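Local coordinates for protein beta-lactamase (Klebsiella pneumoniae, PDB 6M5P) that probably hydrolyses beta-lactam antibiotics to substituted beta-amino acids as a serine enzyme of the class C beta-lactamase family, at residues F67-L72 against I230-S235; L72-A77 against N225-I230; W279-Y284 against E315-N320. The protein carries 1 engineered substitution. All blocks are in the same frame, centred on the assembly; numbering follows the deposited sequence.

Contact 1: residues F67-L72 against I230-S235; sequences FEVGSL and IKTTSS. With MER ((4R,5S)-3-{[(3S,5S)-5-(dimethylcarbamoyl)pyrrolidin-3-yl]sulfanyl}-5-[(2S,3R)-3-hydroxy-1-oxobutan-2-yl]-4-methyl-4,5-d ihydro-1H-pyrrole-2-carboxylic acid), chain B.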
loop_
_atom_site.group_PDB
_atom_site.type_symbol
_atom_site.label_atom_id
_atom_site.label_comp_id
_atom_site.label_asym_id
_atom_site.label_seq_id
_atom_site.Cartn_x
_atom_site.Cartn_y
_atom_site.Cartn_z
ATOM N N PHE A 67 -4.790 11.629 -4.406
ATOM C CA PHE A 67 -4.053 10.904 -5.424
ATOM C C PHE A 67 -4.496 9.451 -5.402
ATOM O O PHE A 67 -4.803 8.898 -4.338
ATOM C CB PHE A 67 -2.554 10.908 -5.081
ATOM C CG PHE A 67 -1.887 12.265 -5.181
ATOM C CD1 PHE A 67 -1.945 13.168 -4.132
ATOM C CD2 PHE A 67 -1.151 12.615 -6.309
ATOM C CE1 PHE A 67 -1.308 14.399 -4.209
ATOM C CE2 PHE A 67 -0.506 13.860 -6.389
ATOM C CZ PHE A 67 -0.587 14.741 -5.336
ATOM N N GLU A 68 -4.499 8.814 -6.573
ATOM C CA GLU A 68 -4.598 7.361 -6.609
ATOM C C GLU A 68 -3.289 6.768 -6.109
ATOM O O GLU A 68 -2.208 7.267 -6.433
ATOM C CB GLU A 68 -4.850 6.889 -8.036
ATOM C CG GLU A 68 -6.169 7.399 -8.596
ATOM C CD GLU A 68 -6.350 7.135 -10.080
ATOM O OE1 GLU A 68 -5.526 6.439 -10.716
ATOM O OE2 GLU A 68 -7.344 7.654 -10.618
ATOM N N VAL A 69 -3.375 5.705 -5.313
ATOM C CA VAL A 69 -2.181 5.063 -4.778
ATOM C C VAL A 69 -1.991 3.641 -5.272
ATOM O O VAL A 69 -1.030 2.982 -4.870
ATOM C CB VAL A 69 -2.103 5.136 -3.242
ATOM C CG1 VAL A 69 -2.100 6.592 -2.806
ATOM C CG2 VAL A 69 -3.242 4.345 -2.600
ATOM N N GLY A 70 -2.857 3.160 -6.151
ATOM C CA GLY A 70 -2.616 1.873 -6.781
ATOM C C GLY A 70 -2.435 0.774 -5.755
ATOM O O GLY A 70 -3.227 0.639 -4.814
ATOM N N SER A 71 -1.360 -0.005 -5.909
ATOM C CA SER A 71 -1.177 -1.175 -5.055
ATOM C C SER A 71 -0.877 -0.854 -3.609
ATOM O O SER A 71 -0.859 -1.793 -2.805
ATOM C CB SER A 71 -0.066 -2.082 -5.539
ATOM O OG SER A 71 -0.598 -2.939 -6.520
ATOM N N LEU A 72 -0.675 0.410 -3.232
ATOM C CA LEU A 72 -0.710 0.694 -1.798
ATOM C C LEU A 72 -2.039 0.250 -1.205
ATOM O O LEU A 72 -2.121 -0.039 -0.006
ATOM C CB LEU A 72 -0.514 2.181 -1.509
ATOM C CG LEU A 72 0.835 2.855 -1.743
ATOM C CD1 LEU A 72 0.896 4.204 -1.042
ATOM C CD2 LEU A 72 1.910 1.971 -1.266
ATOM N N ILE A 230 -7.825 2.764 -3.604
ATOM C CA ILE A 230 -7.738 3.866 -2.645
ATOM C C ILE A 230 -7.311 5.158 -3.338
ATOM O O ILE A 230 -6.332 5.192 -4.107
ATOM C CB ILE A 230 -6.782 3.507 -1.496
ATOM C CG1 ILE A 230 -7.355 2.367 -0.636
ATOM C CG2 ILE A 230 -6.450 4.745 -0.646
ATOM C CD1 ILE A 230 -8.475 2.781 0.313
ATOM N N LYS A 231 -8.030 6.238 -3.039
ATOM C CA LYS A 231 -7.620 7.606 -3.335
ATOM C C LYS A 231 -7.513 8.330 -2.002
ATOM O O LYS A 231 -8.420 8.217 -1.168
ATOM C CB LYS A 231 -8.672 8.297 -4.218
ATOM C CG LYS A 231 -8.864 7.650 -5.592
ATOM C CD LYS A 231 -9.996 6.605 -5.596
ATOM C CE LYS A 231 -9.912 5.664 -6.779
ATOM N NZ LYS A 231 -11.032 4.704 -6.699
ATOM N N THR A 232 -6.418 9.054 -1.779
ATOM C CA THR A 232 -6.154 9.570 -0.440
ATOM C C THR A 232 -5.194 10.752 -0.518
ATOM O O THR A 232 -4.619 11.049 -1.573
ATOM C CB THR A 232 -5.612 8.441 0.452
ATOM O OG1 THR A 232 -5.450 8.902 1.798
ATOM C CG2 THR A 232 -4.286 7.917 -0.100
ATOM N N THR A 233 -5.044 11.436 0.612
ATOM C CA THR A 233 -4.093 12.533 0.739
ATOM C C THR A 233 -2.806 12.030 1.381
ATOM O O THR A 233 -2.784 11.020 2.083
ATOM C CB THR A 233 -4.651 13.648 1.625
ATOM O OG1 THR A 233 -4.801 13.141 2.955
ATOM C CG2 THR A 233 -5.990 14.165 1.101
ATOM N N SER A 234 -1.729 12.786 1.168
ATOM C CA SER A 234 -0.478 12.451 1.837
ATOM C C SER A 234 -0.620 12.538 3.354
ATOM O O SER A 234 -0.004 11.754 4.081
ATOM C CB SER A 234 0.655 13.343 1.335
ATOM O OG SER A 234 0.386 14.696 1.660
ATOM N N SER A 235 -1.432 13.476 3.844
ATOM C CA SER A 235 -1.632 13.601 5.285
ATOM C C SER A 235 -2.307 12.368 5.865
ATOM O O SER A 235 -1.909 11.877 6.926
ATOM C CB SER A 235 -2.468 14.843 5.584
ATOM O OG SER A 235 -1.738 16.029 5.324
HETATM C C1 MER B . 0.662 -1.894 -8.515
HETATM C C2 MER B . 2.667 -4.150 -8.636
HETATM C C3 MER B . -0.133 -2.728 -9.649
HETATM C C4 MER B . 0.511 -4.014 -9.696
HETATM C C5 MER B . 1.595 -4.769 -7.781
HETATM O O6 MER B . 0.540 -0.771 -8.167
HETATM C C7 MER B . -1.656 -2.993 -9.488
HETATM O O8 MER B . -2.083 -3.490 -10.712
HETATM C C9 MER B . -2.474 -1.723 -9.146
HETATM N N10 MER B . 0.373 -4.764 -8.369
HETATM C C11 MER B . 1.742 -5.033 -6.316
HETATM O O12 MER B . 2.379 -4.230 -5.603
HETATM O O13 MER B . 1.225 -6.056 -5.791
HETATM S S14 MER B . 4.291 -5.030 -8.477
HETATM C C15 MER B . 5.500 -4.335 -7.437
HETATM C C16 MER B . 5.147 -3.839 -5.977
HETATM C C17 MER B . 6.402 -3.623 -5.527
HETATM C C18 MER B . 2.116 -4.010 -9.902
HETATM N N19 MER B . 7.171 -5.029 -5.895
HETATM C C20 MER B . 2.647 -2.799 -10.742
HETATM C C21 MER B . 6.643 -5.400 -7.084
HETATM C C22 MER B . 6.607 -3.131 -4.084
HETATM N N23 MER B . 7.863 -2.356 -3.807
HETATM O O24 MER B . 5.860 -3.287 -3.180
HETATM C C25 MER B . 8.779 -2.152 -4.925
HETATM C C26 MER B . 8.155 -1.841 -2.482
HETATM O O HOH W 1 -5.643 3.966 -6.550
#

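Contact 2: residues L72-A77 against N225-I230; sequences LSKTFA and NEAYGI. With MER ((4R,5S)-3-{[(3S,5S)-5-(dimethylcarbamoyl)pyrrolidin-3-yl]sulfanyl}-5-[(2S,3R)-3-hydroxy-1-oxobutan-2-yl]-4-methyl-4,5-d ihydro-1H-pyrrole-2-carboxylic acid), chain B.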
loop_
_atom_site.group_PDB
_atom_site.type_symbol
_atom_site.label_atom_id
_atom_site.label_comp_id
_atom_site.label_asym_id
_atom_site.label_seq_id
_atom_site.Cartn_x
_atom_site.Cartn_y
_atom_site.Cartn_z
ATOM N N LEU A 72 -0.675 0.410 -3.232
ATOM C CA LEU A 72 -0.710 0.694 -1.798
ATOM C C LEU A 72 -2.039 0.250 -1.205
ATOM O O LEU A 72 -2.121 -0.039 -0.006
ATOM C CB LEU A 72 -0.514 2.181 -1.509
ATOM C CG LEU A 72 0.835 2.855 -1.743
ATOM C CD1 LEU A 72 0.896 4.204 -1.042
ATOM C CD2 LEU A 72 1.910 1.971 -1.266
ATOM N N SER A 73 -3.088 0.200 -2.040
ATOM C CA SER A 73 -4.407 -0.239 -1.603
ATOM C C SER A 73 -4.361 -1.638 -1.010
ATOM O O SER A 73 -5.192 -1.974 -0.159
ATOM C CB SER A 73 -5.368 -0.235 -2.792
ATOM O OG SER A 73 -5.444 1.060 -3.368
ATOM N N LYS A 74 -3.408 -2.465 -1.450
ATOM C CA LYS A 74 -3.333 -3.842 -0.971
ATOM C C LYS A 74 -3.004 -3.905 0.515
ATOM O O LYS A 74 -3.397 -4.864 1.192
ATOM C CB LYS A 74 -2.276 -4.613 -1.764
ATOM C CG LYS A 74 -2.554 -4.633 -3.257
ATOM C CD LYS A 74 -1.605 -5.537 -4.019
ATOM C CE LYS A 74 -2.091 -5.657 -5.459
ATOM N NZ LYS A 74 -1.327 -6.675 -6.241
ATOM N N THR A 75 -2.276 -2.910 1.035
ATOM C CA THR A 75 -1.972 -2.908 2.465
ATOM C C THR A 75 -3.223 -2.696 3.313
ATOM O O THR A 75 -3.267 -3.147 4.463
ATOM C CB THR A 75 -0.887 -1.885 2.825
ATOM O OG1 THR A 75 -1.408 -0.552 2.719
ATOM C CG2 THR A 75 0.354 -2.053 1.936
ATOM N N PHE A 76 -4.247 -2.030 2.764
ATOM C CA PHE A 76 -5.507 -1.876 3.481
ATOM C C PHE A 76 -6.276 -3.188 3.518
ATOM O O PHE A 76 -6.883 -3.524 4.539
ATOM C CB PHE A 76 -6.323 -0.733 2.868
ATOM C CG PHE A 76 -5.652 0.595 3.025
ATOM C CD1 PHE A 76 -4.736 1.055 2.081
ATOM C CD2 PHE A 76 -5.853 1.338 4.176
ATOM C CE1 PHE A 76 -4.072 2.275 2.258
ATOM C CE2 PHE A 76 -5.197 2.546 4.363
ATOM C CZ PHE A 76 -4.306 3.016 3.401
ATOM N N ALA A 77 -6.238 -3.956 2.424
ATOM C CA ALA A 77 -6.827 -5.289 2.454
ATOM C C ALA A 77 -6.118 -6.171 3.472
ATOM O O ALA A 77 -6.762 -6.942 4.191
ATOM C CB ALA A 77 -6.768 -5.933 1.065
ATOM N N ASN A 225 -11.305 -2.744 -5.835
ATOM C CA ASN A 225 -11.154 -1.959 -4.613
ATOM C C ASN A 225 -10.019 -2.493 -3.754
ATOM O O ASN A 225 -9.230 -1.719 -3.197
ATOM C CB ASN A 225 -12.452 -1.945 -3.814
ATOM C CG ASN A 225 -13.428 -0.928 -4.332
ATOM O OD1 ASN A 225 -13.035 0.090 -4.897
ATOM N ND2 ASN A 225 -14.708 -1.200 -4.154
ATOM N N GLU A 226 -9.916 -3.817 -3.658
ATOM C CA GLU A 226 -8.905 -4.455 -2.829
ATOM C C GLU A 226 -7.503 -4.180 -3.346
ATOM O O GLU A 226 -6.580 -3.973 -2.558
ATOM C CB GLU A 226 -9.158 -5.969 -2.819
ATOM C CG GLU A 226 -10.371 -6.434 -2.002
ATOM C CD GLU A 226 -11.707 -6.419 -2.741
ATOM O OE1 GLU A 226 -11.848 -5.774 -3.799
ATOM O OE2 GLU A 226 -12.650 -7.066 -2.234
ATOM N N ALA A 227 -7.325 -4.174 -4.671
ATOM C CA ALA A 227 -5.998 -4.134 -5.267
ATOM C C ALA A 227 -5.545 -2.726 -5.618
ATOM O O ALA A 227 -4.339 -2.447 -5.574
ATOM C CB ALA A 227 -5.946 -5.025 -6.522
ATOM N N TYR A 228 -6.474 -1.820 -5.967
ATOM C CA TYR A 228 -6.063 -0.510 -6.463
ATOM C C TYR A 228 -7.110 0.579 -6.232
ATOM O O TYR A 228 -7.063 1.607 -6.918
ATOM C CB TYR A 228 -5.671 -0.589 -7.980
ATOM C CG TYR A 228 -6.753 -1.170 -8.875
ATOM C CD1 TYR A 228 -7.790 -0.380 -9.360
ATOM C CD2 TYR A 228 -6.747 -2.518 -9.218
ATOM C CE1 TYR A 228 -8.792 -0.918 -10.169
ATOM C CE2 TYR A 228 -7.754 -3.064 -10.026
ATOM C CZ TYR A 228 -8.765 -2.253 -10.490
ATOM O OH TYR A 228 -9.778 -2.754 -11.288
ATOM N N GLY A 229 -8.019 0.421 -5.274
ATOM C CA GLY A 229 -9.116 1.360 -5.171
ATOM C C GLY A 229 -8.904 2.625 -4.366
ATOM O O GLY A 229 -9.769 3.502 -4.419
ATOM N N ILE A 230 -7.825 2.764 -3.604
ATOM C CA ILE A 230 -7.738 3.866 -2.645
ATOM C C ILE A 230 -7.311 5.158 -3.338
ATOM O O ILE A 230 -6.332 5.192 -4.107
ATOM C CB ILE A 230 -6.782 3.507 -1.496
ATOM C CG1 ILE A 230 -7.355 2.367 -0.636
ATOM C CG2 ILE A 230 -6.450 4.745 -0.646
ATOM C CD1 ILE A 230 -8.475 2.781 0.313
HETATM C C1 MER B . 0.662 -1.894 -8.515
HETATM C C2 MER B . 2.667 -4.150 -8.636
HETATM C C3 MER B . -0.133 -2.728 -9.649
HETATM C C4 MER B . 0.511 -4.014 -9.696
HETATM C C5 MER B . 1.595 -4.769 -7.781
HETATM O O6 MER B . 0.540 -0.771 -8.167
HETATM C C7 MER B . -1.656 -2.993 -9.488
HETATM O O8 MER B . -2.083 -3.490 -10.712
HETATM C C9 MER B . -2.474 -1.723 -9.146
HETATM N N10 MER B . 0.373 -4.764 -8.369
HETATM C C11 MER B . 1.742 -5.033 -6.316
HETATM O O12 MER B . 2.379 -4.230 -5.603
HETATM O O13 MER B . 1.225 -6.056 -5.791
HETATM S S14 MER B . 4.291 -5.030 -8.477
HETATM C C15 MER B . 5.500 -4.335 -7.437
HETATM C C16 MER B . 5.147 -3.839 -5.977
HETATM C C17 MER B . 6.402 -3.623 -5.527
HETATM C C18 MER B . 2.116 -4.010 -9.902
HETATM N N19 MER B . 7.171 -5.029 -5.895
HETATM C C20 MER B . 2.647 -2.799 -10.742
HETATM C C21 MER B . 6.643 -5.400 -7.084
HETATM C C22 MER B . 6.607 -3.131 -4.084
HETATM N N23 MER B . 7.863 -2.356 -3.807
HETATM O O24 MER B . 5.860 -3.287 -3.180
HETATM C C25 MER B . 8.779 -2.152 -4.925
HETATM C C26 MER B . 8.155 -1.841 -2.482
HETATM O O HOH W 2 -8.072 -1.555 -0.659
#

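Contact 3: residues W279-Y284 against E315-N320; sequences WEQLPY and ENVWIN. With MER ((4R,5S)-3-{[(3S,5S)-5-(dimethylcarbamoyl)pyrrolidin-3-yl]sulfanyl}-5-[(2S,3R)-3-hydroxy-1-oxobutan-2-yl]-4-methyl-4,5-d ihydro-1H-pyrrole-2-carboxylic acid), chain B.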
loop_
_atom_site.group_PDB
_atom_site.type_symbol
_atom_site.label_atom_id
_atom_site.label_comp_id
_atom_site.label_asym_id
_atom_site.label_seq_id
_atom_site.Cartn_x
_atom_site.Cartn_y
_atom_site.Cartn_z
ATOM N N TRP A 279 2.738 -5.773 2.971
ATOM C CA TRP A 279 3.973 -5.004 3.119
ATOM C C TRP A 279 5.191 -5.874 2.796
ATOM O O TRP A 279 5.163 -7.098 2.940
ATOM C CB TRP A 279 4.122 -4.515 4.563
ATOM C CG TRP A 279 3.086 -3.532 5.019
ATOM C CD1 TRP A 279 2.034 -3.773 5.864
ATOM C CD2 TRP A 279 3.013 -2.141 4.675
ATOM N NE1 TRP A 279 1.310 -2.621 6.071
ATOM C CE2 TRP A 279 1.890 -1.605 5.357
ATOM C CE3 TRP A 279 3.789 -1.298 3.871
ATOM C CZ2 TRP A 279 1.521 -0.269 5.244
ATOM C CZ3 TRP A 279 3.420 0.033 3.760
ATOM C CH2 TRP A 279 2.296 0.531 4.446
ATOM N N GLU A 280 6.271 -5.221 2.373
ATOM C CA GLU A 280 7.571 -5.844 2.149
ATOM C C GLU A 280 8.590 -5.156 3.039
ATOM O O GLU A 280 8.475 -3.958 3.310
ATOM C CB GLU A 280 8.038 -5.644 0.692
ATOM C CG GLU A 280 7.062 -6.120 -0.360
ATOM C CD GLU A 280 7.631 -6.003 -1.760
ATOM O OE1 GLU A 280 8.770 -5.508 -1.909
ATOM O OE2 GLU A 280 6.936 -6.406 -2.713
ATOM N N GLN A 281 9.603 -5.898 3.492
ATOM C CA GLN A 281 10.596 -5.293 4.370
ATOM C C GLN A 281 11.987 -5.844 4.090
ATOM O O GLN A 281 12.154 -6.934 3.534
ATOM C CB GLN A 281 10.242 -5.438 5.848
ATOM C CG GLN A 281 10.374 -6.851 6.355
ATOM C CD GLN A 281 9.866 -6.996 7.790
ATOM O OE1 GLN A 281 8.911 -6.336 8.202
ATOM N NE2 GLN A 281 10.507 -7.879 8.562
ATOM N N LEU A 282 12.987 -5.056 4.495
ATOM C CA LEU A 282 14.406 -5.378 4.472
ATOM C C LEU A 282 14.994 -5.057 5.837
ATOM O O LEU A 282 14.479 -4.192 6.549
ATOM C CB LEU A 282 15.127 -4.516 3.425
ATOM C CG LEU A 282 14.924 -4.812 1.935
ATOM C CD1 LEU A 282 15.611 -3.762 1.087
ATOM C CD2 LEU A 282 15.473 -6.173 1.599
ATOM N N PRO A 283 16.069 -5.737 6.239
ATOM C CA PRO A 283 16.752 -5.337 7.478
ATOM C C PRO A 283 17.295 -3.920 7.368
ATOM O O PRO A 283 17.771 -3.498 6.316
ATOM C CB PRO A 283 17.880 -6.368 7.617
ATOM C CG PRO A 283 17.964 -7.063 6.277
ATOM C CD PRO A 283 16.586 -7.009 5.705
ATOM N N TYR A 284 17.197 -3.171 8.471
ATOM C CA TYR A 284 17.714 -1.818 8.551
ATOM C C TYR A 284 18.943 -1.799 9.453
ATOM O O TYR A 284 18.937 -2.446 10.503
ATOM C CB TYR A 284 16.650 -0.880 9.137
ATOM C CG TYR A 284 17.138 0.529 9.341
ATOM C CD1 TYR A 284 17.764 0.904 10.525
ATOM C CD2 TYR A 284 16.986 1.483 8.349
ATOM C CE1 TYR A 284 18.228 2.187 10.712
ATOM C CE2 TYR A 284 17.445 2.779 8.529
ATOM C CZ TYR A 284 18.064 3.119 9.713
ATOM O OH TYR A 284 18.525 4.401 9.914
ATOM N N GLU A 315 11.304 -3.811 14.876
ATOM C CA GLU A 315 11.654 -2.396 14.825
ATOM C C GLU A 315 12.757 -2.118 13.814
ATOM O O GLU A 315 12.681 -1.137 13.061
ATOM C CB GLU A 315 12.085 -1.912 16.215
ATOM C CG GLU A 315 11.048 -2.158 17.298
ATOM C CD GLU A 315 9.726 -1.461 17.020
ATOM O OE1 GLU A 315 9.741 -0.238 16.795
ATOM O OE2 GLU A 315 8.675 -2.142 17.020
ATOM N N ASN A 316 13.776 -2.976 13.765
ATOM C CA ASN A 316 14.998 -2.693 13.012
ATOM C C ASN A 316 14.872 -3.133 11.554
ATOM O O ASN A 316 15.673 -3.916 11.036
ATOM C CB ASN A 316 16.196 -3.362 13.678
ATOM C CG ASN A 316 16.529 -2.750 15.016
ATOM O OD1 ASN A 316 16.351 -1.552 15.220
ATOM N ND2 ASN A 316 17.007 -3.571 15.940
ATOM N N VAL A 317 13.867 -2.582 10.875
ATOM C CA VAL A 317 13.583 -2.944 9.493
ATOM C C VAL A 317 13.104 -1.714 8.745
ATOM O O VAL A 317 12.574 -0.770 9.332
ATOM C CB VAL A 317 12.520 -4.065 9.370
ATOM C CG1 VAL A 317 13.085 -5.421 9.815
ATOM C CG2 VAL A 317 11.273 -3.716 10.154
ATOM N N TRP A 318 13.289 -1.763 7.424
ATOM C CA TRP A 318 12.734 -0.806 6.475
ATOM C C TRP A 318 11.499 -1.474 5.880
ATOM O O TRP A 318 11.614 -2.484 5.185
ATOM C CB TRP A 318 13.779 -0.555 5.394
ATOM C CG TRP A 318 13.358 0.247 4.203
ATOM C CD1 TRP A 318 12.628 -0.185 3.127
ATOM C CD2 TRP A 318 13.722 1.603 3.919
ATOM N NE1 TRP A 318 12.490 0.832 2.213
ATOM C CE2 TRP A 318 13.149 1.941 2.674
ATOM C CE3 TRP A 318 14.462 2.569 4.604
ATOM C CZ2 TRP A 318 13.297 3.202 2.106
ATOM C CZ3 TRP A 318 14.601 3.821 4.038
ATOM C CH2 TRP A 318 14.023 4.126 2.802
ATOM N N ILE A 319 10.316 -0.947 6.192
ATOM C CA ILE A 319 9.054 -1.497 5.699
ATOM C C ILE A 319 8.548 -0.584 4.597
ATOM O O ILE A 319 8.565 0.642 4.749
ATOM C CB ILE A 319 8.024 -1.615 6.834
ATOM C CG1 ILE A 319 8.593 -2.464 7.972
ATOM C CG2 ILE A 319 6.735 -2.219 6.303
ATOM C CD1 ILE A 319 7.694 -2.533 9.183
ATOM N N ASN A 320 8.101 -1.157 3.478
ATOM C CA ASN A 320 7.752 -0.289 2.359
ATOM C C ASN A 320 6.736 -0.940 1.433
ATOM O O ASN A 320 6.485 -2.151 1.478
ATOM C CB ASN A 320 9.006 0.238 1.620
ATOM C CG ASN A 320 9.731 -0.827 0.786
ATOM O OD1 ASN A 320 9.469 -2.048 0.881
ATOM N ND2 ASN A 320 10.668 -0.369 -0.025
HETATM C C1 MER B . 0.662 -1.894 -8.515
HETATM C C2 MER B . 2.667 -4.150 -8.636
HETATM C C3 MER B . -0.133 -2.728 -9.649
HETATM C C4 MER B . 0.511 -4.014 -9.696
HETATM C C5 MER B . 1.595 -4.769 -7.781
HETATM O O6 MER B . 0.540 -0.771 -8.167
HETATM C C7 MER B . -1.656 -2.993 -9.488
HETATM O O8 MER B . -2.083 -3.490 -10.712
HETATM C C9 MER B . -2.474 -1.723 -9.146
HETATM N N10 MER B . 0.373 -4.764 -8.369
HETATM C C11 MER B . 1.742 -5.033 -6.316
HETATM O O12 MER B . 2.379 -4.230 -5.603
HETATM O O13 MER B . 1.225 -6.056 -5.791
HETATM S S14 MER B . 4.291 -5.030 -8.477
HETATM C C15 MER B . 5.500 -4.335 -7.437
HETATM C C16 MER B . 5.147 -3.839 -5.977
HETATM C C17 MER B . 6.402 -3.623 -5.527
HETATM C C18 MER B . 2.116 -4.010 -9.902
HETATM N N19 MER B . 7.171 -5.029 -5.895
HETATM C C20 MER B . 2.647 -2.799 -10.742
HETATM C C21 MER B . 6.643 -5.400 -7.084
HETATM C C22 MER B . 6.607 -3.131 -4.084
HETATM N N23 MER B . 7.863 -2.356 -3.807
HETATM O O24 MER B . 5.860 -3.287 -3.180
HETATM C C25 MER B . 8.779 -2.152 -4.925
HETATM C C26 MER B . 8.155 -1.841 -2.482
#

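Contact 1: residues F67-L72 against I230-S235
The small antiparallel sheet leading into the turn that carries S71 in this class C beta-lactamase forms where F67 and E68 pair with T232 and K231; strand 193-194 flanks the other side of strand 231-232. F67 and T232 make the hydrogen-bonded pair, with F67 N giving to T232 O at 2.9 Å and T232 N giving back to F67 O. E68 and K231 follow as a non-hydrogen-bonded pair, their side chains running alongside each other and touching through the two CG atoms, 4.0 Å apart. The polar ends then part company: Y205, T325 and the backbone of V218 hold the E68 carboxylate, while K231, bent at its second torsion (chi2 93°), takes NZ to the carbonyls of G229 and L195. V69 packs with both its branches. V69 CG1 meets T232 CG2 at 3.7 Å, the two side chains roughly perpendicular, and V69 CG2 lies 3.8 Å from I230 CG2. I230 O is gripped twice, by V69 N (3.2 Å) and by a water that donates to it at 2.8 Å and accepts from G70 N. Here the chain turns, G70 taking a positive phi (56°) and L72 N closing back on V69 O. Beyond the turn, as in the oxyanion hole of class C enzymes, S71 N donates to O6 of the bound ligand at 3.0 Å.

Contact 2: residues L72-A77 against N225-I230
The F76 ring takes I230 CD1 over one face, has S73 O in plane at its edge, and also stacks with the ring of Y240. I230 reaches it through its CG1 branch, which meets F76 CD1 at 4.0 Å with the two side chains about perpendicular. Y228 starts away from helix 73-86, yet its CB packs 3.6 Å from C9 of the bound ligand, and its hydroxyl is bonded to E221 N.

Between the two helices S73 is the buried polar link. S73 OG lies beside its own backbone N (chi1 -58°), which turns it to the backbone of G229 and I230, and there it accepts from I230 N at 2.9 Å over a nearly straight N-H...O path (164°). The same hydroxyl is bonded to G70 O, so two backbone groups fix its rotation. S73 O faces a water at 3.0 Å that also lies 2.8 Å from N225 O; this water has more acceptors around it than protons to give. One turn further on, A77 CB rests near E226 O.

K74 runs extended past A227, CG at 3.7 Å from A227 O and CE against A227 CB. That straight chain carries K74 NZ to ligand O13, a carboxylate oxygen, at 2.7 Å, with N158 OD1 as a second partner. T75 turns the other way, and its OG1 gives to L72 O. S71, L72, S73 and K74 are the SxxK motif of serine beta-lactamases, running into helix 73-86, with S71 and K74 facing the bound ligand.

Contact 3: residues W279-Y284 against E315-N320
E280 to P283 and V317 to N320 are neighbouring antiparallel strands of the large beta-lactamase sheet, their short axes 4.5 Å apart. E280 with N320 and L282 with W318 are hydrogen-bonded pairs, the shortest bonds running from N320 N to E280 O and from W318 N to L282 O. On the face of Q281 and I319 the two side chains lie alongside, Q281 CB at 4.0 Å from I319 CG1. Q281 has CG wedged between its backbone N and carbonyl carbon (chi1 71°), which sends its extended chain across V317 as well. I319 uses its other branch for W279: CG2 sits 3.9 Å from W279 CB, the side chains about perpendicular. The indole of W279 turns its edge to the N320 carbonyl, CE3 at 3.7 Å from N320 O, and meets F334 edge-to-face.

The opposite face carries E280, L282, W318 and N320. W318 has CG opposite its backbone N across the CA-CB bond (chi1 171°), and its indole leads away from strand 280-283, to A333, V335 and L291, with a weak bond from NE1 to Y331 OH. E280 is extended, aiming its carboxylate into the pocket; there OE2 accepts a weak bond from ligand N19 at 3.5 Å and has a long, weak ion pair with R154.

Where strand 280-283 finishes and strand 317-325 begins, N316 centres an inverse gamma turn. Y284 lays its CB on the V317 backbone, 3.7 Å from V317 C, while its ring leads off to V335. The closing bond is Y284 N to N316 O, 3.1 Å, with the donor lifted 45° out of the carbonyl plane.

In the fold
Contacts 1 and 2 are both buried near the chain centre and form one unit: they share L72 and I230, contact 2 is nested in the loop that contact 1 closes, and S71 OG packs on A227 O across them. Contact 3 lies farther out, about 14 Å from the chain centre, and reaches the surface at P283 and N316; it meets contact 2 where T75 packs on W279. Its chemistry is regular strand pairing, whereas contact 1 has only a short sheet before the S71 turn and contact 2 joins helix 73-86 to helix 224-228 and the residues after it through a serine hydroxyl and a water. All three touch the bound ligand, contact 3 at its pyrrolidine tail.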